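Local coordinates for protein alpha-glucosidase (Pseudoalteromonas sp. K8, PDB 5HQA) that hydrolyses alpha-glucosidic linkages as a calcium-containing family 97 glycoside hydrolase that is activated by chloride, at residues Q59-Q65 with V77-V83; E72-D78 with D244-N248; V108-V114 with N225-I231. All coordinates share one frame; numbering follows the deposited sequence.

Interaction 1 of 3, residues Q59-Q65 with V77-V83. With FMT (formic acid), chain I.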
# COMPACT_ATOMS: atom_id res chain seq x y z
N GLN A 59 16.90 -23.83 -15.86
CA GLN A 59 15.48 -23.63 -16.07
C GLN A 59 14.66 -24.49 -15.13
O GLN A 59 14.97 -25.68 -14.93
CB GLN A 59 15.09 -23.96 -17.51
CG GLN A 59 15.88 -23.21 -18.56
CD GLN A 59 15.69 -23.81 -19.94
OE1 GLN A 59 14.98 -24.80 -20.11
NE2 GLN A 59 16.33 -23.20 -20.94
N GLN A 60 13.62 -23.91 -14.55
CA GLN A 60 12.65 -24.65 -13.76
C GLN A 60 11.33 -23.91 -13.83
O GLN A 60 11.21 -22.87 -14.48
CB GLN A 60 13.14 -24.86 -12.33
CG GLN A 60 13.44 -23.62 -11.55
CD GLN A 60 14.41 -23.90 -10.40
OE1 GLN A 60 14.28 -24.91 -9.69
NE2 GLN A 60 15.39 -23.03 -10.22
N SER A 61 10.31 -24.46 -13.18
CA SER A 61 8.99 -23.88 -13.32
C SER A 61 8.15 -24.25 -12.10
O SER A 61 8.47 -25.18 -11.36
CB SER A 61 8.30 -24.35 -14.60
OG SER A 61 8.15 -25.76 -14.59
N THR A 62 7.06 -23.50 -11.93
CA THR A 62 6.19 -23.63 -10.77
C THR A 62 4.74 -23.60 -11.24
O THR A 62 4.37 -22.80 -12.10
CB THR A 62 6.44 -22.50 -9.76
OG1 THR A 62 7.76 -22.61 -9.23
CG2 THR A 62 5.44 -22.53 -8.62
N ASN A 63 3.93 -24.48 -10.66
CA ASN A 63 2.49 -24.45 -10.90
C ASN A 63 1.83 -24.89 -9.60
O ASN A 63 1.51 -26.07 -9.42
CB ASN A 63 2.07 -25.34 -12.06
CG ASN A 63 0.58 -25.35 -12.27
OD1 ASN A 63 -0.13 -24.47 -11.78
ND2 ASN A 63 0.09 -26.34 -12.98
N THR A 64 1.61 -23.93 -8.70
CA THR A 64 1.13 -24.26 -7.37
C THR A 64 0.15 -23.18 -6.91
O THR A 64 -0.12 -22.21 -7.62
CB THR A 64 2.30 -24.42 -6.40
OG1 THR A 64 1.81 -24.97 -5.17
CG2 THR A 64 2.97 -23.08 -6.12
N GLN A 65 -0.38 -23.37 -5.70
CA GLN A 65 -1.27 -22.38 -5.10
C GLN A 65 -1.10 -22.45 -3.59
O GLN A 65 -0.68 -23.47 -3.04
CB GLN A 65 -2.72 -22.62 -5.50
CG GLN A 65 -3.30 -23.91 -4.96
CD GLN A 65 -4.76 -24.08 -5.33
OE1 GLN A 65 -5.14 -23.91 -6.50
NE2 GLN A 65 -5.60 -24.38 -4.34
N VAL A 77 -2.72 -18.23 -6.79
CA VAL A 77 -2.13 -19.15 -7.75
C VAL A 77 -0.75 -18.62 -8.15
O VAL A 77 -0.60 -17.43 -8.44
CB VAL A 77 -3.04 -19.30 -8.98
CG1 VAL A 77 -2.31 -19.99 -10.12
CG2 VAL A 77 -4.31 -20.06 -8.59
N ASP A 78 0.25 -19.51 -8.16
CA ASP A 78 1.62 -19.19 -8.56
C ASP A 78 1.98 -20.07 -9.75
O ASP A 78 2.31 -21.25 -9.58
CB ASP A 78 2.59 -19.40 -7.40
CG ASP A 78 4.03 -18.97 -7.74
OD1 ASP A 78 4.31 -18.66 -8.91
OD2 ASP A 78 4.89 -18.96 -6.83
N GLN A 79 1.93 -19.51 -10.96
CA GLN A 79 2.34 -20.23 -12.17
C GLN A 79 3.37 -19.39 -12.89
O GLN A 79 3.06 -18.29 -13.36
CB GLN A 79 1.14 -20.50 -13.08
CG GLN A 79 0.13 -21.44 -12.47
CD GLN A 79 -1.16 -21.55 -13.27
OE1 GLN A 79 -1.60 -20.58 -13.91
NE2 GLN A 79 -1.78 -22.73 -13.24
N HIS A 80 4.60 -19.89 -12.99
CA HIS A 80 5.63 -19.12 -13.66
C HIS A 80 6.70 -20.06 -14.19
O HIS A 80 6.85 -21.19 -13.72
CB HIS A 80 6.25 -18.06 -12.74
CG HIS A 80 7.10 -18.62 -11.64
ND1 HIS A 80 6.61 -18.90 -10.38
CD2 HIS A 80 8.43 -18.92 -11.60
CE1 HIS A 80 7.59 -19.36 -9.62
NE2 HIS A 80 8.70 -19.39 -10.34
N ASN A 81 7.42 -19.58 -15.20
CA ASN A 81 8.67 -20.20 -15.61
C ASN A 81 9.82 -19.40 -15.02
O ASN A 81 9.72 -18.19 -14.82
CB ASN A 81 8.79 -20.27 -17.13
CG ASN A 81 7.78 -21.22 -17.74
OD1 ASN A 81 7.51 -22.29 -17.19
ND2 ASN A 81 7.21 -20.83 -18.88
N GLU A 82 10.92 -20.09 -14.74
CA GLU A 82 12.03 -19.51 -14.00
C GLU A 82 13.33 -19.85 -14.72
O GLU A 82 13.48 -20.96 -15.24
CB GLU A 82 12.04 -20.07 -12.58
CG GLU A 82 13.06 -19.49 -11.62
CD GLU A 82 12.80 -19.97 -10.20
OE1 GLU A 82 11.66 -20.39 -9.91
OE2 GLU A 82 13.73 -19.95 -9.37
N VAL A 83 14.25 -18.89 -14.77
CA VAL A 83 15.60 -19.18 -15.24
C VAL A 83 16.59 -18.45 -14.34
O VAL A 83 16.38 -17.29 -13.99
CB VAL A 83 15.81 -18.81 -16.72
CG1 VAL A 83 15.75 -17.29 -16.93
CG2 VAL A 83 17.15 -19.40 -17.24
C FMT I . 18.60 -22.85 -9.47
O1 FMT I . 19.46 -21.98 -9.30
O2 FMT I . 17.83 -23.24 -8.59
O HOH W 1 10.07 -22.49 -10.53
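Strands 59-65 and 77-83 run antiparallel, their axes 4.6 Å apart at closest approach and 177° between directions, with Gln60-Glu82, Thr62-His80 and Thr64-Asp78 as the hydrogen-bonded pairs. Each of these pairs is joined by two backbone N-H to O bonds. Their side chains share one face of the sheet, where His80 lies between two carboxylates of its own strand. The imidazole donates from ND1 to OD1 of Asp78 (2.7 Å), on the syn side of that carboxylate, and from NE2 to OE1 of Glu82 (3.2 Å), on the anti side. Both acceptors lie close to the ring plane, which fixes the rotation of the ring; bonded at both nitrogens, it is probably protonated and positively charged. Thr62 crosses over from the other strand, its CB 3.3 Å from His80 CE1. With OG1 beside the backbone N and CG2 anti to it (chi1 -65°), the hydroxyl shares a hydrogen bond with a water, and that water donates to Glu82 OE1, while the methyl rests against the carboxylate carbon of Asp78. Gln60 runs alongside Glu82, CG against CD at 3.9 Å, and its NE2 donates to O2 of a formic acid molecule (2.9 Å), probably from the crystallisation liquor. Arg100 of the next strand binds both that molecule and Glu82 OE2. On the other face, Asn63 and Gln79 extend side by side, and Gln79 NE2 donates to Asn63 OD1 (2.8 Å), approaching from above the carbonyl plane with the amides turned 56° apart. Nearby, Ser61 CB touches Asn81 OD1, while Asn81 ND2 is hydrogen-bonded to Gln4 O. The pair is a regular antiparallel beta hairpin at the margin of the large sheet in the N-terminal domain, a beta-sandwich related to the galactose mutarotase superfamily.

Interaction 2 of 3, residues E72-D78 with D244-N248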
# COMPACT_ATOMS: atom_id res chain seq x y z
N GLU A 72 -7.06 -10.01 0.06
CA GLU A 72 -8.00 -9.67 -1.00
C GLU A 72 -8.49 -10.90 -1.75
O GLU A 72 -9.46 -10.81 -2.51
CB GLU A 72 -7.33 -8.68 -1.96
CG GLU A 72 -6.15 -9.25 -2.78
CD GLU A 72 -4.79 -9.22 -2.06
OE1 GLU A 72 -4.63 -9.85 -0.99
OE2 GLU A 72 -3.86 -8.57 -2.59
N ARG A 73 -7.85 -12.04 -1.54
CA ARG A 73 -8.34 -13.32 -2.04
C ARG A 73 -7.78 -14.40 -1.15
O ARG A 73 -6.70 -14.24 -0.56
CB ARG A 73 -7.96 -13.55 -3.52
CG ARG A 73 -6.47 -13.55 -3.80
CD ARG A 73 -6.19 -13.67 -5.31
NE ARG A 73 -7.08 -12.80 -6.09
CZ ARG A 73 -6.79 -11.56 -6.44
NH1 ARG A 73 -7.67 -10.85 -7.13
NH2 ARG A 73 -5.63 -11.02 -6.12
N GLN A 74 -8.52 -15.50 -1.03
CA GLN A 74 -8.13 -16.58 -0.13
C GLN A 74 -7.06 -17.47 -0.75
O GLN A 74 -6.09 -17.83 -0.07
CB GLN A 74 -9.36 -17.40 0.23
CG GLN A 74 -9.06 -18.67 0.99
CD GLN A 74 -10.32 -19.26 1.58
OE1 GLN A 74 -11.40 -18.67 1.48
NE2 GLN A 74 -10.19 -20.42 2.21
N THR A 75 -7.20 -17.83 -2.02
CA THR A 75 -6.26 -18.69 -2.72
C THR A 75 -5.47 -17.88 -3.75
O THR A 75 -6.06 -17.18 -4.57
CB THR A 75 -6.99 -19.84 -3.41
OG1 THR A 75 -7.74 -20.56 -2.43
CG2 THR A 75 -6.01 -20.78 -4.08
N VAL A 76 -4.14 -18.00 -3.70
CA VAL A 76 -3.24 -17.31 -4.62
C VAL A 76 -2.58 -18.37 -5.47
O VAL A 76 -1.94 -19.29 -4.95
CB VAL A 76 -2.19 -16.47 -3.87
CG1 VAL A 76 -1.19 -15.88 -4.86
CG2 VAL A 76 -2.87 -15.37 -3.04
N VAL A 77 -2.72 -18.23 -6.79
CA VAL A 77 -2.13 -19.15 -7.75
C VAL A 77 -0.75 -18.62 -8.15
O VAL A 77 -0.60 -17.43 -8.44
CB VAL A 77 -3.04 -19.30 -8.98
CG1 VAL A 77 -2.31 -19.99 -10.12
CG2 VAL A 77 -4.31 -20.06 -8.59
N ASP A 78 0.25 -19.51 -8.16
CA ASP A 78 1.62 -19.19 -8.56
C ASP A 78 1.98 -20.07 -9.75
O ASP A 78 2.31 -21.25 -9.58
CB ASP A 78 2.59 -19.40 -7.40
CG ASP A 78 4.03 -18.97 -7.74
OD1 ASP A 78 4.31 -18.66 -8.91
OD2 ASP A 78 4.89 -18.96 -6.83
N ASP A 244 -1.23 -11.20 -8.76
CA ASP A 244 -0.68 -11.54 -7.45
C ASP A 244 0.84 -11.58 -7.43
O ASP A 244 1.44 -12.19 -6.54
CB ASP A 244 -1.21 -12.91 -6.99
CG ASP A 244 -2.70 -12.89 -6.71
OD1 ASP A 244 -3.15 -12.07 -5.87
OD2 ASP A 244 -3.43 -13.71 -7.31
N ILE A 245 1.49 -10.95 -8.41
CA ILE A 245 2.93 -11.15 -8.57
C ILE A 245 3.70 -10.66 -7.34
O ILE A 245 4.66 -11.30 -6.90
CB ILE A 245 3.42 -10.48 -9.87
CG1 ILE A 245 4.87 -10.86 -10.15
CG2 ILE A 245 3.26 -8.95 -9.81
CD1 ILE A 245 5.33 -10.40 -11.52
N ILE A 246 3.26 -9.55 -6.72
CA ILE A 246 4.01 -9.03 -5.57
C ILE A 246 3.98 -10.04 -4.43
O ILE A 246 5.03 -10.38 -3.85
CB ILE A 246 3.46 -7.66 -5.12
CG1 ILE A 246 3.60 -6.62 -6.25
CG2 ILE A 246 4.19 -7.19 -3.87
CD1 ILE A 246 5.03 -6.46 -6.76
N LEU A 247 2.80 -10.55 -4.08
CA LEU A 247 2.73 -11.57 -3.03
C LEU A 247 3.51 -12.82 -3.41
O LEU A 247 4.19 -13.41 -2.57
CB LEU A 247 1.28 -11.95 -2.75
CG LEU A 247 0.42 -10.93 -1.98
CD1 LEU A 247 -1.02 -11.42 -1.97
CD2 LEU A 247 0.94 -10.76 -0.56
N ASN A 248 3.40 -13.25 -4.67
CA ASN A 248 4.03 -14.50 -5.08
C ASN A 248 5.55 -14.44 -5.00
O ASN A 248 6.20 -15.49 -4.93
CB ASN A 248 3.61 -14.89 -6.50
CG ASN A 248 2.34 -15.71 -6.51
OD1 ASN A 248 2.10 -16.50 -5.59
ND2 ASN A 248 1.51 -15.54 -7.53
O HOH W 2 -2.45 -9.53 -4.80
O HOH W 3 -4.68 -16.22 -7.62
O HOH W 4 -2.32 -15.40 -9.37
O HOH W 5 7.02 -17.14 -6.98
O HOH W 6 4.49 -18.26 -4.32
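Asn248, in the short helix 245-248, reaches the backbone of strand 75-78 with its side-chain amide. Its CB leads toward the strand, and CG comes to 3.8 Å from Asp78 CB. Here the amide and the carboxylate of Asp78 slide past each other in opposite directions, stacked with their planes 26° apart. At the tip the two branches part. OD1 lies 3.4 Å from Val76 CG1 and accepts from Trp66 NE1; a water near Asp78 OD2 also lies within hydrogen-bonding distance. ND2 donates to Val77 O (3.0 Å), tilted 34° from the carbonyl plane. A second water joins Asp78 OD2 to Asn248 O, so direct and water-mediated bonds together fix the end of the helix against the strand.

One turn earlier, Asp244 occupies the N-cap position, but its carboxylate turns across to Arg73 and makes no capping bond. Its CB packs on Val76 CG1 (3.7 Å), and OD1 receives Arg73 NH2 in a salt bridge (2.7 Å) from the syn side, with guanidinium and carboxylate planes 70° apart. Arg73 bends at chi3, which turns its guanidinium back toward Asp244; CD lies beside both carboxylate oxygens. Two waters lie between OD2 and the Val77 backbone, one accepting from Val77 N, the other near Val77 O; not every acceptor around them can be served at once. Arg73 NE and NH1 bond to Gln556 and Ser557, and Glu72, near Leu247 CD1, pairs with Arg445. The arrangement is a helix-to-strand junction: a short helix that follows strand 224-234 packs on the start of a hairpin strand, and a buried arginine ties it to residues near the beginning of the C-terminal beta domain.

Interaction 3 of 3, residues V108-V114 with N225-I231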
# COMPACT_ATOMS: atom_id res chain seq x y z
N VAL A 108 6.94 -9.94 -14.81
CA VAL A 108 8.20 -10.61 -14.54
C VAL A 108 8.84 -10.04 -13.29
O VAL A 108 8.73 -8.84 -12.99
CB VAL A 108 9.18 -10.53 -15.73
CG1 VAL A 108 8.49 -10.92 -17.02
CG2 VAL A 108 9.79 -9.15 -15.85
N GLY A 109 9.53 -10.90 -12.55
CA GLY A 109 10.34 -10.49 -11.41
C GLY A 109 11.75 -11.00 -11.61
O GLY A 109 11.96 -12.08 -12.16
N PHE A 110 12.73 -10.20 -11.19
CA PHE A 110 14.10 -10.69 -11.21
C PHE A 110 14.88 -10.16 -10.01
O PHE A 110 14.57 -9.09 -9.47
CB PHE A 110 14.84 -10.37 -12.54
CG PHE A 110 15.04 -8.90 -12.81
CD1 PHE A 110 16.18 -8.25 -12.39
CD2 PHE A 110 14.09 -8.18 -13.54
CE1 PHE A 110 16.38 -6.89 -12.65
CE2 PHE A 110 14.27 -6.83 -13.81
CZ PHE A 110 15.42 -6.18 -13.36
N ARG A 111 15.89 -10.92 -9.60
CA ARG A 111 16.76 -10.47 -8.52
C ARG A 111 18.16 -11.00 -8.77
O ARG A 111 18.36 -11.99 -9.48
CB ARG A 111 16.27 -10.93 -7.15
CG ARG A 111 16.50 -12.41 -6.89
CD ARG A 111 16.12 -12.78 -5.47
NE ARG A 111 16.42 -14.18 -5.19
CZ ARG A 111 15.99 -14.82 -4.11
NH1 ARG A 111 15.25 -14.20 -3.21
NH2 ARG A 111 16.31 -16.10 -3.94
N TYR A 112 19.14 -10.30 -8.20
CA TYR A 112 20.52 -10.74 -8.26
C TYR A 112 20.79 -11.67 -7.10
O TYR A 112 20.29 -11.47 -5.99
CB TYR A 112 21.48 -9.57 -8.16
CG TYR A 112 21.37 -8.49 -9.21
CD1 TYR A 112 20.36 -7.53 -9.16
CD2 TYR A 112 22.33 -8.40 -10.22
CE1 TYR A 112 20.30 -6.51 -10.11
CE2 TYR A 112 22.27 -7.39 -11.17
CZ TYR A 112 21.26 -6.44 -11.10
OH TYR A 112 21.23 -5.45 -12.05
N GLU A 113 21.62 -12.68 -7.34
CA GLU A 113 22.10 -13.57 -6.30
C GLU A 113 23.62 -13.61 -6.43
O GLU A 113 24.15 -14.18 -7.39
CB GLU A 113 21.46 -14.96 -6.40
CG GLU A 113 19.95 -14.88 -6.20
CD GLU A 113 19.22 -16.20 -6.44
OE1 GLU A 113 19.88 -17.23 -6.67
OE2 GLU A 113 17.96 -16.18 -6.39
N VAL A 114 24.31 -12.95 -5.51
CA VAL A 114 25.76 -12.85 -5.53
C VAL A 114 26.31 -13.87 -4.54
O VAL A 114 26.09 -13.72 -3.33
CB VAL A 114 26.24 -11.43 -5.19
CG1 VAL A 114 27.76 -11.37 -5.27
CG2 VAL A 114 25.62 -10.44 -6.15
N ASN A 225 21.74 -11.21 -1.78
CA ASN A 225 20.76 -11.10 -2.85
C ASN A 225 20.16 -9.70 -2.80
O ASN A 225 20.24 -9.01 -1.78
CB ASN A 225 19.64 -12.14 -2.71
CG ASN A 225 20.17 -13.56 -2.64
OD1 ASN A 225 21.23 -13.86 -3.19
ND2 ASN A 225 19.43 -14.43 -1.98
N THR A 226 19.58 -9.27 -3.91
CA THR A 226 18.75 -8.07 -3.92
C THR A 226 17.30 -8.44 -3.69
O THR A 226 16.91 -9.61 -3.82
CB THR A 226 18.89 -7.33 -5.24
OG1 THR A 226 18.30 -8.12 -6.28
CG2 THR A 226 20.35 -7.02 -5.57
N PRO A 227 16.45 -7.47 -3.38
CA PRO A 227 15.00 -7.68 -3.52
C PRO A 227 14.67 -7.97 -4.97
O PRO A 227 15.48 -7.78 -5.88
CB PRO A 227 14.38 -6.36 -3.04
CG PRO A 227 15.48 -5.68 -2.23
CD PRO A 227 16.76 -6.11 -2.88
N TRP A 228 13.44 -8.42 -5.20
CA TRP A 228 12.97 -8.61 -6.57
C TRP A 228 12.66 -7.26 -7.21
O TRP A 228 12.11 -6.37 -6.56
CB TRP A 228 11.72 -9.48 -6.57
CG TRP A 228 11.99 -10.87 -6.10
CD1 TRP A 228 11.93 -11.34 -4.82
CD2 TRP A 228 12.36 -11.99 -6.92
NE1 TRP A 228 12.26 -12.68 -4.79
CE2 TRP A 228 12.52 -13.10 -6.06
CE3 TRP A 228 12.58 -12.16 -8.29
CZ2 TRP A 228 12.89 -14.37 -6.53
CZ3 TRP A 228 12.95 -13.42 -8.77
CH2 TRP A 228 13.10 -14.50 -7.89
N ARG A 229 13.02 -7.10 -8.47
CA ARG A 229 12.55 -6.00 -9.30
C ARG A 229 11.39 -6.53 -10.13
O ARG A 229 11.51 -7.60 -10.73
CB ARG A 229 13.67 -5.49 -10.22
CG ARG A 229 14.74 -4.65 -9.53
CD ARG A 229 15.68 -5.47 -8.64
NE ARG A 229 16.52 -4.58 -7.82
CZ ARG A 229 16.09 -3.97 -6.71
NH1 ARG A 229 14.85 -4.17 -6.27
NH2 ARG A 229 16.91 -3.17 -6.05
N THR A 230 10.26 -5.81 -10.15
CA THR A 230 9.06 -6.34 -10.78
C THR A 230 8.62 -5.45 -11.93
O THR A 230 8.66 -4.22 -11.84
CB THR A 230 7.89 -6.52 -9.79
OG1 THR A 230 7.48 -5.26 -9.26
CG2 THR A 230 8.30 -7.42 -8.64
N ILE A 231 8.18 -6.09 -13.02
CA ILE A 231 7.65 -5.41 -14.19
C ILE A 231 6.32 -6.07 -14.52
O ILE A 231 6.29 -7.15 -15.12
CB ILE A 231 8.61 -5.47 -15.39
CG1 ILE A 231 10.00 -4.96 -14.99
CG2 ILE A 231 8.03 -4.65 -16.54
CD1 ILE A 231 11.08 -5.22 -16.05
O HOH W 7 15.21 -11.33 -2.64
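This is an antiparallel strand pairing inside the large sheet of the N-terminal beta-sandwich, joining segments 108-114 and 225-231 from distant parts of the chain. Regular hydrogen-bonded pairs link Val108 with Ile231 and Phe110 with Arg229. Beyond them the register shifts by one residue, and Thr226 bridges the irregularity: its OG1 accepts from Tyr112 N (3.0 Å) and donates to Pro227 O, while its N donates to Tyr112 O.

On the face toward the second sheet, Arg229 CB sits over the Phe110 ring, 3.9 Å from the centroid, and Val108 CG2 lies beside Ile231 CB. The guanidinium of Arg229 continues to Glu128 and Glu186, which would balance its buried charge. Ring contacts with Tyr23 and Phe101 enclose Phe110 further.

On the other face, Arg111 stretches over the Trp228 indole, and its guanidinium, turned 23° from the ring, grips Glu113 side-on. NE and NH2 both reach OE2, which Arg100 also binds. Arg111 CG stands almost exactly above the six-membered ring of Trp228, 3.9 Å from its centroid and 1° off the normal.

Overall arrangement
Interactions 1 and 3 are both antiparallel pairings in the same large sheet, but interaction 1 lies at its margin and is partly exposed, whereas interaction 3 is buried further in. Accordingly, interaction 1 is mostly polar, built on amides, hydroxyls, carboxylates and an imidazole; interaction 3 adds aromatic rings covered by arginine side chains. Interaction 2, also buried, joins the sheet to a short helix through a salt bridge, an amide and several waters. Interactions 1 and 2 share Val77 and Asp78 on strand 75-89, so Asp78 faces both His80 and Asn248. The helix of interaction 2 also touches interaction 3, Ile246 CD1 lying 3.7 Å from Thr230 OG1.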